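Long-range contact in aerobactin synthase IucA (Klebsiella pneumoniae subsp. pneumoniae, PDB 5JM8), which binds ATP and magnesium as an NIS synthetase and probably uses ATP to couple citrate to a hydroxamate-bearing lysine derivative in making the siderophore aerobactin: residues 135-148 against 357-370. Sequence-based numbering, arbitrary orientation.
With ATP (adenosine-5'-triphosphate), chain I.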
loop_
_atom_site.group_PDB
_atom_site.type_symbol
_atom_site.label_atom_id
_atom_site.label_comp_id
_atom_site.label_asym_id
_atom_site.label_seq_id
_atom_site.Cartn_x
_atom_site.Cartn_y
_atom_site.Cartn_z
ATOM N N ALA A 135 1.678 -9.175 13.510
ATOM C CA ALA A 135 3.056 -9.471 13.150
ATOM C C ALA A 135 3.852 -8.185 12.951
ATOM O O ALA A 135 3.407 -7.259 12.269
ATOM C CB ALA A 135 3.099 -10.324 11.893
ATOM N N LEU A 136 5.041 -8.145 13.543
ATOM C CA LEU A 136 5.902 -6.974 13.461
ATOM C C LEU A 136 6.721 -6.932 12.183
ATOM O O LEU A 136 7.109 -7.974 11.651
ATOM C CB LEU A 136 6.848 -6.934 14.660
ATOM C CG LEU A 136 6.203 -6.832 16.042
ATOM C CD1 LEU A 136 7.279 -6.814 17.099
ATOM C CD2 LEU A 136 5.335 -5.595 16.135
ATOM N N ASN A 137 6.983 -5.724 11.695
ATOM C CA ASN A 137 7.929 -5.549 10.606
ATOM C C ASN A 137 9.315 -5.344 11.201
ATOM O O ASN A 137 9.458 -5.213 12.416
ATOM C CB ASN A 137 7.524 -4.383 9.685
ATOM C CG ASN A 137 7.647 -3.008 10.342
ATOM O OD1 ASN A 137 8.512 -2.762 11.180
ATOM N ND2 ASN A 137 6.777 -2.093 9.929
ATOM N N PHE A 138 10.326 -5.308 10.343
ATOM C CA PHE A 138 11.709 -5.218 10.783
ATOM C C PHE A 138 11.963 -4.017 11.689
ATOM O O PHE A 138 12.582 -4.148 12.742
ATOM C CB PHE A 138 12.628 -5.158 9.568
ATOM C CG PHE A 138 14.070 -4.958 9.909
ATOM C CD1 PHE A 138 14.850 -6.024 10.317
ATOM C CD2 PHE A 138 14.653 -3.707 9.807
ATOM C CE1 PHE A 138 16.180 -5.846 10.629
ATOM C CE2 PHE A 138 15.986 -3.524 10.117
ATOM C CZ PHE A 138 16.750 -4.595 10.527
ATOM N N GLY A 139 11.471 -2.853 11.283
ATOM C CA GLY A 139 11.681 -1.630 12.036
ATOM C C GLY A 139 11.024 -1.646 13.405
ATOM O O GLY A 139 11.601 -1.177 14.385
ATOM N N GLU A 140 9.809 -2.180 13.470
ATOM C CA GLU A 140 9.080 -2.275 14.729
ATOM C C GLU A 140 9.830 -3.133 15.743
ATOM O O GLU A 140 9.967 -2.754 16.905
ATOM C CB GLU A 140 7.680 -2.851 14.497
ATOM C CG GLU A 140 6.726 -1.898 13.786
ATOM C CD GLU A 140 5.384 -2.530 13.472
ATOM O OE1 GLU A 140 5.358 -3.714 13.080
ATOM O OE2 GLU A 140 4.354 -1.841 13.624
ATOM N N ALA A 141 10.315 -4.288 15.297
ATOM C CA ALA A 141 11.025 -5.209 16.177
ATOM C C ALA A 141 12.332 -4.600 16.673
ATOM O O ALA A 141 12.718 -4.797 17.822
ATOM C CB ALA A 141 11.294 -6.525 15.461
ATOM N N GLU A 142 13.004 -3.852 15.803
ATOM C CA GLU A 142 14.309 -3.288 16.131
ATOM C C GLU A 142 14.229 -2.215 17.205
ATOM O O GLU A 142 15.238 -1.875 17.817
ATOM C CB GLU A 142 14.967 -2.700 14.883
ATOM C CG GLU A 142 15.484 -3.732 13.898
ATOM C CD GLU A 142 16.549 -4.636 14.485
ATOM O OE1 GLU A 142 17.308 -4.176 15.360
ATOM O OE2 GLU A 142 16.624 -5.812 14.070
ATOM N N GLN A 143 13.034 -1.672 17.417
ATOM C CA GLN A 143 12.840 -0.610 18.399
ATOM C C GLN A 143 11.931 -1.041 19.544
ATOM O O GLN A 143 11.532 -0.217 20.368
ATOM C CB GLN A 143 12.263 0.634 17.721
ATOM C CG GLN A 143 13.213 1.278 16.724
ATOM C CD GLN A 143 12.648 2.547 16.119
ATOM O OE1 GLN A 143 11.436 2.676 15.932
ATOM N NE2 GLN A 143 13.525 3.497 15.814
ATOM N N ALA A 144 11.623 -2.333 19.604
ATOM C CA ALA A 144 10.701 -2.854 20.608
ATOM C C ALA A 144 11.427 -3.410 21.828
ATOM O O ALA A 144 10.790 -3.866 22.778
ATOM C CB ALA A 144 9.813 -3.926 19.993
ATOM N N LEU A 145 12.756 -3.375 21.803
ATOM C CA LEU A 145 13.547 -3.840 22.938
ATOM C C LEU A 145 13.756 -2.720 23.956
ATOM O O LEU A 145 14.507 -1.774 23.709
ATOM C CB LEU A 145 14.900 -4.384 22.465
ATOM C CG LEU A 145 15.825 -4.956 23.547
ATOM C CD1 LEU A 145 15.235 -6.216 24.154
ATOM C CD2 LEU A 145 17.211 -5.227 22.985
ATOM N N LEU A 146 13.090 -2.840 25.102
ATOM C CA LEU A 146 13.172 -1.836 26.159
ATOM C C LEU A 146 13.959 -2.343 27.364
ATOM O O LEU A 146 14.426 -1.553 28.179
ATOM C CB LEU A 146 11.771 -1.410 26.606
ATOM C CG LEU A 146 10.870 -0.761 25.554
ATOM C CD1 LEU A 146 9.582 -0.292 26.213
ATOM C CD2 LEU A 146 11.571 0.395 24.839
ATOM N N VAL A 147 14.095 -3.659 27.480
ATOM C CA VAL A 147 14.830 -4.253 28.591
ATOM C C VAL A 147 16.321 -4.298 28.288
ATOM O O VAL A 147 17.149 -4.109 29.176
ATOM C CB VAL A 147 14.338 -5.681 28.901
ATOM C CG1 VAL A 147 15.204 -6.325 29.976
ATOM C CG2 VAL A 147 12.883 -5.658 29.334
ATOM N N GLY A 148 16.655 -4.561 27.030
ATOM C CA GLY A 148 18.042 -4.664 26.618
ATOM C C GLY A 148 18.567 -6.066 26.846
ATOM O O GLY A 148 17.808 -7.032 26.794
ATOM N N PRO A 357 9.571 -4.342 2.895
ATOM C CA PRO A 357 9.754 -3.701 4.200
ATOM C C PRO A 357 8.727 -4.153 5.239
ATOM O O PRO A 357 8.908 -3.885 6.428
ATOM C CB PRO A 357 9.593 -2.210 3.882
ATOM C CG PRO A 357 8.758 -2.171 2.657
ATOM C CD PRO A 357 9.130 -3.383 1.866
ATOM N N GLN A 358 7.677 -4.839 4.792
ATOM C CA GLN A 358 6.604 -5.281 5.680
ATOM C C GLN A 358 6.646 -6.782 5.970
ATOM O O GLN A 358 5.689 -7.341 6.508
ATOM C CB GLN A 358 5.247 -4.914 5.076
ATOM C CG GLN A 358 5.020 -3.420 4.967
ATOM C CD GLN A 358 4.976 -2.747 6.325
ATOM O OE1 GLN A 358 4.468 -3.312 7.293
ATOM N NE2 GLN A 358 5.519 -1.535 6.404
ATOM N N SER A 359 7.748 -7.437 5.620
ATOM C CA SER A 359 7.899 -8.855 5.925
ATOM C C SER A 359 7.995 -9.039 7.429
ATOM O O SER A 359 8.386 -8.120 8.147
ATOM C CB SER A 359 9.139 -9.443 5.249
ATOM O OG SER A 359 10.321 -8.871 5.774
ATOM N N GLN A 360 7.639 -10.229 7.900
ATOM C CA GLN A 360 7.751 -10.549 9.317
ATOM C C GLN A 360 9.157 -11.053 9.628
ATOM O O GLN A 360 9.349 -12.175 10.089
ATOM C CB GLN A 360 6.706 -11.585 9.723
ATOM C CG GLN A 360 6.538 -11.721 11.221
ATOM C CD GLN A 360 5.557 -12.814 11.600
ATOM O OE1 GLN A 360 5.170 -13.637 10.765
ATOM N NE2 GLN A 360 5.149 -12.829 12.867
ATOM N N THR A 361 10.137 -10.201 9.357
ATOM C CA THR A 361 11.518 -10.460 9.728
ATOM C C THR A 361 11.819 -9.665 10.991
ATOM O O THR A 361 11.846 -8.438 10.961
ATOM C CB THR A 361 12.487 -10.068 8.600
ATOM O OG1 THR A 361 12.094 -10.726 7.388
ATOM C CG2 THR A 361 13.923 -10.454 8.951
ATOM N N ASN A 362 12.007 -10.370 12.105
ATOM C CA ASN A 362 12.240 -9.728 13.397
ATOM C C ASN A 362 13.550 -10.171 14.036
ATOM O O ASN A 362 13.935 -11.338 13.942
ATOM C CB ASN A 362 11.097 -10.031 14.372
ATOM C CG ASN A 362 9.723 -9.705 13.804
ATOM O OD1 ASN A 362 8.727 -10.312 14.196
ATOM N ND2 ASN A 362 9.661 -8.742 12.890
ATOM N N VAL A 363 14.226 -9.240 14.703
ATOM C CA VAL A 363 15.390 -9.596 15.497
ATOM C C VAL A 363 14.912 -10.408 16.701
ATOM O O VAL A 363 13.933 -10.052 17.359
ATOM C CB VAL A 363 16.183 -8.354 15.952
ATOM C CG1 VAL A 363 15.344 -7.486 16.886
ATOM C CG2 VAL A 363 17.488 -8.770 16.608
ATOM N N LEU A 364 15.602 -11.510 16.972
ATOM C CA LEU A 364 15.148 -12.484 17.959
ATOM C C LEU A 364 15.030 -11.891 19.363
ATOM O O LEU A 364 14.110 -12.232 20.110
ATOM C CB LEU A 364 16.105 -13.681 17.975
ATOM C CG LEU A 364 15.812 -14.822 18.952
ATOM C CD1 LEU A 364 14.469 -15.464 18.654
ATOM C CD2 LEU A 364 16.931 -15.859 18.909
ATOM N N VAL A 365 15.952 -10.996 19.708
ATOM C CA VAL A 365 16.059 -10.480 21.070
ATOM C C VAL A 365 14.806 -9.720 21.514
ATOM O O VAL A 365 14.481 -9.681 22.700
ATOM C CB VAL A 365 17.289 -9.553 21.214
ATOM C CG1 VAL A 365 17.133 -8.302 20.361
ATOM C CG2 VAL A 365 17.510 -9.180 22.669
ATOM N N SER A 366 14.108 -9.120 20.560
ATOM C CA SER A 366 12.902 -8.364 20.868
ATOM C C SER A 366 11.731 -9.301 21.156
ATOM O O SER A 366 10.809 -8.951 21.894
ATOM C CB SER A 366 12.554 -7.423 19.713
ATOM O OG SER A 366 13.613 -6.516 19.466
ATOM N N LEU A 367 11.779 -10.497 20.578
ATOM C CA LEU A 367 10.688 -11.454 20.712
ATOM C C LEU A 367 10.757 -12.158 22.058
ATOM O O LEU A 367 9.753 -12.298 22.755
ATOM C CB LEU A 367 10.733 -12.482 19.579
ATOM C CG LEU A 367 10.605 -11.932 18.160
ATOM C CD1 LEU A 367 10.892 -13.023 17.146
ATOM C CD2 LEU A 367 9.222 -11.344 17.933
ATOM N N THR A 368 11.955 -12.600 22.415
ATOM C CA THR A 368 12.172 -13.322 23.661
ATOM C C THR A 368 12.017 -12.428 24.886
ATOM O O THR A 368 11.638 -12.904 25.957
ATOM C CB THR A 368 13.567 -13.932 23.703
ATOM O OG1 THR A 368 14.531 -12.874 23.663
ATOM C CG2 THR A 368 13.783 -14.866 22.525
ATOM N N GLN A 369 12.332 -11.143 24.718
ATOM C CA GLN A 369 12.299 -10.164 25.807
ATOM C C GLN A 369 11.049 -10.286 26.667
ATOM O O GLN A 369 9.926 -10.315 26.159
ATOM C CB GLN A 369 12.391 -8.736 25.246
ATOM C CG GLN A 369 11.991 -7.623 26.238
ATOM C CD GLN A 369 11.954 -6.240 25.605
ATOM O OE1 GLN A 369 12.517 -5.285 26.137
ATOM N NE2 GLN A 369 11.278 -6.127 24.471
ATOM N N ALA A 370 11.257 -10.352 27.977
ATOM C CA ALA A 370 10.152 -10.385 28.919
ATOM C C ALA A 370 9.373 -9.080 28.825
ATOM O O ALA A 370 9.959 -8.001 28.740
ATOM C CB ALA A 370 10.659 -10.612 30.330
HETATM P PG ATP I . 25.099 -4.310 14.647
HETATM O O1G ATP I . 24.384 -3.088 14.128
HETATM O O2G ATP I . 24.223 -5.537 14.721
HETATM O O3G ATP I . 26.431 -4.568 13.984
HETATM P PB ATP I . 26.776 -4.188 17.019
HETATM O O1B ATP I . 26.905 -3.057 18.009
HETATM O O2B ATP I . 27.916 -4.479 16.069
HETATM O O3B ATP I . 25.391 -3.979 16.205
HETATM P PA ATP I . 27.198 -6.086 19.123
HETATM O O1A ATP I . 28.609 -5.556 19.086
HETATM O O2A ATP I . 26.958 -7.574 19.185
HETATM O O3A ATP I . 26.411 -5.534 17.830
HETATM O "O5'" ATP I . 26.384 -5.421 20.338
HETATM C "C5'" ATP I . 25.020 -5.792 20.506
HETATM C "C4'" ATP I . 24.194 -4.661 21.100
HETATM O "O4'" ATP I . 22.860 -5.138 21.290
HETATM C "C3'" ATP I . 24.706 -4.186 22.451
HETATM O "O3'" ATP I . 24.824 -2.757 22.445
HETATM C "C2'" ATP I . 23.676 -4.647 23.466
HETATM O "O2'" ATP I . 23.391 -3.639 24.433
HETATM C "C1'" ATP I . 22.437 -4.955 22.642
HETATM N N9 ATP I . 21.755 -6.183 23.110
HETATM C C8 ATP I . 20.485 -6.220 23.545
HETATM N N7 ATP I . 20.137 -7.480 23.907
HETATM C C5 ATP I . 21.205 -8.269 23.699
HETATM C C6 ATP I . 21.509 -9.703 23.871
HETATM N N6 ATP I . 20.556 -10.535 24.353
HETATM N N1 ATP I . 22.748 -10.130 23.536
HETATM C C2 ATP I . 23.689 -9.292 23.057
HETATM N N3 ATP I . 23.473 -7.977 22.877
HETATM C C4 ATP I . 22.275 -7.412 23.174
HETATM O O HOH W 1 6.144 -10.607 14.775
HETATM O O HOH W 2 14.093 -6.757 13.738
HETATM O O HOH W 3 10.225 -6.335 7.968
#
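Pro357 O lies against Asn137 CB, and a water donating to both Pro357 O and Ser359 O accepts from Phe138 N at the first turn of helix 138-142. The side chains of Gln358 and Asn137 lie side by side and point the same way, their amide planes turned 74° apart, while Asn137 OD1 takes Glu140 N and Glu140 OE1 takes Asn137 N, a capping box. Gln360 lays its amide against the methyl of Ala135, NE2 to CB 3.4 Å, and gives that NE2 to Asp438 and to a second water, held also by Leu136 N and Asn362 OD1. At Thr361 the carbonyl O lies near the plane of the Phe138 ring, at its edge, and receives a CA-H contact from Phe138 CA at 3.2 Å. Asn362 sends ND2 to Leu136 O (2.9 Å), almost straight, from above the carbonyl plane; its CB packs on Ala141 CB at 3.7 Å. Val363 crosses Glu142 at about a right angle, its CB 3.2 Å from OE2 of Glu142, whose carboxylate is paired with Arg446 and Thr263. Val365 CG2 reaches ATP N7 at 3.4 Å and Leu145 CD2 reaches ATP C8 at 3.5 Å. Ser366 OG donates to Ala141 O, on the opposite face of that carbonyl from Ala144 N. Gln369, stretched out with CG anti to the backbone N (chi1 164°), reaches across to the loop: NE2 donates to Ala144 O at 2.9 Å, and OE1 accepts from both Leu146 N and Val147 N. One amide thus bonds three backbone groups, sharing Ala144 O with Trp128; bonds at both amide ends fix the rotation of Gln369, and probably the path of the chain lining the adenine pocket.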